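Long-range contact in 361aa long hypothetical D-aminopeptidase (Pyrococcus horikoshii, PDB 2DRH), which is of unconfirmed function but is probably an aminopeptidase of the S58 peptidase family: residues N61-K66 with I290-K295. Numbering follows the deposited sequence.
Sequences NIYKEK and IKHYEK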
loop_
_atom_site.group_PDB
_atom_site.type_symbol
_atom_site.label_atom_id
_atom_site.label_comp_id
_atom_site.label_asym_id
_atom_site.label_seq_id
_atom_site.Cartn_x
_atom_site.Cartn_y
_atom_site.Cartn_z
ATOM N N ASN A 61 25.879 6.375 -16.543
ATOM C CA ASN A 61 25.830 5.277 -15.583
ATOM C C ASN A 61 24.570 5.430 -14.723
ATOM O O ASN A 61 24.496 6.302 -13.862
ATOM C CB ASN A 61 27.077 5.295 -14.685
ATOM C CG ASN A 61 27.183 4.054 -13.806
ATOM O OD1 ASN A 61 26.225 3.670 -13.127
ATOM N ND2 ASN A 61 28.351 3.425 -13.813
ATOM N N ILE A 62 23.589 4.565 -14.962
ATOM C CA ILE A 62 22.318 4.614 -14.239
ATOM C C ILE A 62 22.437 4.330 -12.741
ATOM O O ILE A 62 21.676 4.870 -11.944
ATOM C CB ILE A 62 21.308 3.644 -14.883
ATOM C CG1 ILE A 62 21.288 3.878 -16.396
ATOM C CG2 ILE A 62 19.916 3.885 -14.320
ATOM C CD1 ILE A 62 20.524 2.842 -17.173
ATOM N N TYR A 63 23.394 3.498 -12.355
ATOM C CA TYR A 63 23.595 3.181 -10.942
ATOM C C TYR A 63 24.194 4.349 -10.141
ATOM O O TYR A 63 23.752 4.653 -9.023
ATOM C CB TYR A 63 24.516 1.970 -10.813
ATOM C CG TYR A 63 24.757 1.532 -9.389
ATOM C CD1 TYR A 63 23.764 0.868 -8.662
ATOM C CD2 TYR A 63 25.982 1.765 -8.771
ATOM C CE1 TYR A 63 23.993 0.443 -7.354
ATOM C CE2 TYR A 63 26.222 1.343 -7.461
ATOM C CZ TYR A 63 25.220 0.678 -6.761
ATOM O OH TYR A 63 25.470 0.229 -5.484
ATOM N N LYS A 64 25.216 4.994 -10.705
ATOM C CA LYS A 64 25.863 6.115 -10.032
ATOM C C LYS A 64 25.015 7.370 -10.167
ATOM O O LYS A 64 25.058 8.251 -9.310
ATOM C CB LYS A 64 27.269 6.338 -10.607
ATOM C CG LYS A 64 28.202 5.166 -10.350
ATOM C CD LYS A 64 28.413 4.953 -8.856
ATOM C CE LYS A 64 29.147 3.646 -8.571
ATOM N NZ LYS A 64 30.424 3.532 -9.332
ATOM N N GLU A 65 24.250 7.451 -11.250
ATOM C CA GLU A 65 23.361 8.585 -11.460
ATOM C C GLU A 65 21.960 8.043 -11.666
ATOM O O GLU A 65 21.542 7.738 -12.785
ATOM C CB GLU A 65 23.811 9.429 -12.659
ATOM C CG GLU A 65 25.108 10.164 -12.375
ATOM C CD GLU A 65 25.388 11.276 -13.358
ATOM O OE1 GLU A 65 25.535 10.977 -14.563
ATOM O OE2 GLU A 65 25.463 12.446 -12.914
ATOM N N LYS A 66 21.245 7.926 -10.552
ATOM C CA LYS A 66 19.886 7.391 -10.526
ATOM C C LYS A 66 18.817 8.401 -10.954
ATOM O O LYS A 66 19.046 9.617 -10.952
ATOM C CB LYS A 66 19.580 6.905 -9.107
ATOM C CG LYS A 66 20.540 5.852 -8.570
ATOM C CD LYS A 66 20.687 5.991 -7.061
ATOM C CE LYS A 66 21.043 4.685 -6.376
ATOM N NZ LYS A 66 22.240 3.999 -6.940
ATOM N N ILE A 290 19.965 11.470 -9.316
ATOM C CA ILE A 290 20.394 11.260 -7.940
ATOM C C ILE A 290 21.754 10.572 -7.919
ATOM O O ILE A 290 21.892 9.449 -8.400
ATOM C CB ILE A 290 19.375 10.371 -7.184
ATOM C CG1 ILE A 290 17.945 10.780 -7.553
ATOM C CG2 ILE A 290 19.596 10.478 -5.690
ATOM C CD1 ILE A 290 17.609 12.231 -7.262
ATOM N N LYS A 291 22.757 11.241 -7.358
ATOM C CA LYS A 291 24.099 10.671 -7.285
ATOM C C LYS A 291 24.198 9.658 -6.150
ATOM O O LYS A 291 23.922 9.974 -4.997
ATOM C CB LYS A 291 25.148 11.772 -7.083
ATOM C CG LYS A 291 25.232 12.783 -8.221
ATOM C CD LYS A 291 26.447 13.691 -8.057
ATOM C CE LYS A 291 26.540 14.701 -9.193
ATOM N NZ LYS A 291 27.768 15.531 -9.091
ATOM N N HIS A 292 24.608 8.443 -6.498
ATOM C CA HIS A 292 24.753 7.340 -5.551
ATOM C C HIS A 292 25.446 7.721 -4.243
ATOM O O HIS A 292 25.014 7.325 -3.158
ATOM C CB HIS A 292 25.539 6.203 -6.212
ATOM C CG HIS A 292 25.610 4.953 -5.392
ATOM N ND1 HIS A 292 24.528 4.120 -5.209
ATOM C CD2 HIS A 292 26.634 4.397 -4.698
ATOM C CE1 HIS A 292 24.881 3.105 -4.439
ATOM N NE2 HIS A 292 26.154 3.249 -4.115
ATOM N N TYR A 293 26.522 8.492 -4.348
ATOM C CA TYR A 293 27.288 8.874 -3.172
ATOM C C TYR A 293 26.958 10.228 -2.551
ATOM O O TYR A 293 27.679 10.693 -1.689
ATOM C CB TYR A 293 28.776 8.811 -3.507
ATOM C CG TYR A 293 29.306 7.405 -3.715
ATOM C CD1 TYR A 293 29.522 6.550 -2.628
ATOM C CD2 TYR A 293 29.615 6.938 -4.995
ATOM C CE1 TYR A 293 30.035 5.268 -2.811
ATOM C CE2 TYR A 293 30.132 5.655 -5.188
ATOM C CZ TYR A 293 30.341 4.828 -4.092
ATOM O OH TYR A 293 30.870 3.570 -4.277
ATOM N N GLU A 294 25.866 10.854 -2.971
ATOM C CA GLU A 294 25.494 12.159 -2.427
ATOM C C GLU A 294 25.404 12.170 -0.892
ATOM O O GLU A 294 24.920 11.216 -0.271
ATOM C CB GLU A 294 24.160 12.610 -3.028
ATOM C CG GLU A 294 23.769 14.043 -2.682
ATOM C CD GLU A 294 24.751 15.068 -3.226
ATOM O OE1 GLU A 294 25.007 15.061 -4.447
ATOM O OE2 GLU A 294 25.264 15.886 -2.436
ATOM N N LYS A 295 25.875 13.253 -0.283
ATOM C CA LYS A 295 25.834 13.386 1.170
ATOM C C LYS A 295 25.290 14.737 1.614
ATOM O O LYS A 295 24.891 14.905 2.765
ATOM C CB LYS A 295 27.229 13.205 1.773
ATOM C CG LYS A 295 27.876 11.858 1.508
ATOM C CD LYS A 295 28.960 11.576 2.541
ATOM C CE LYS A 295 28.344 11.385 3.925
ATOM N NZ LYS A 295 29.349 11.215 5.021
#
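Antiparallel strand pairing joins the start of strand 65-73 to the end of strand 288-291, at the margin of the larger mixed sheet. Lys66 and Ile290 form a hydrogen-bonded pair, Lys66 N to Ile290 O at 2.7 Å and Ile290 N to Lys66 O at 2.6 Å; Glu65 faces Lys291 as the non-hydrogen-bonded pair. Beyond it His292 N, at the second position of a type I turn from Lys291 to Glu294, donates almost straight (169°) to Lys64 O, so the pairing runs on into the turn. On the Lys66-Ile290 face, the Lys66 chain bends at chi2 and chi4, and its NZ donates a hydrogen bond to His292 ND1 at 2.9 Å, near the ring plane. Lys66 NZ also donates to Tyr63 O, in the carbonyl plane (2.7 Å), and forms a salt bridge with Glu93. A chi1 of -173° swings the imidazole of His292 across Tyr63, whose CE2 sits over the imidazole centre; the rings are oblique, planes inclined at 34° and centroids 4.4 Å apart. Cut back to alanine, His292 would probably leave Lys66 NZ short of one acceptor and Tyr63 without the imidazole packed against it. Tyr63 OH bonds onward to Ser128 O.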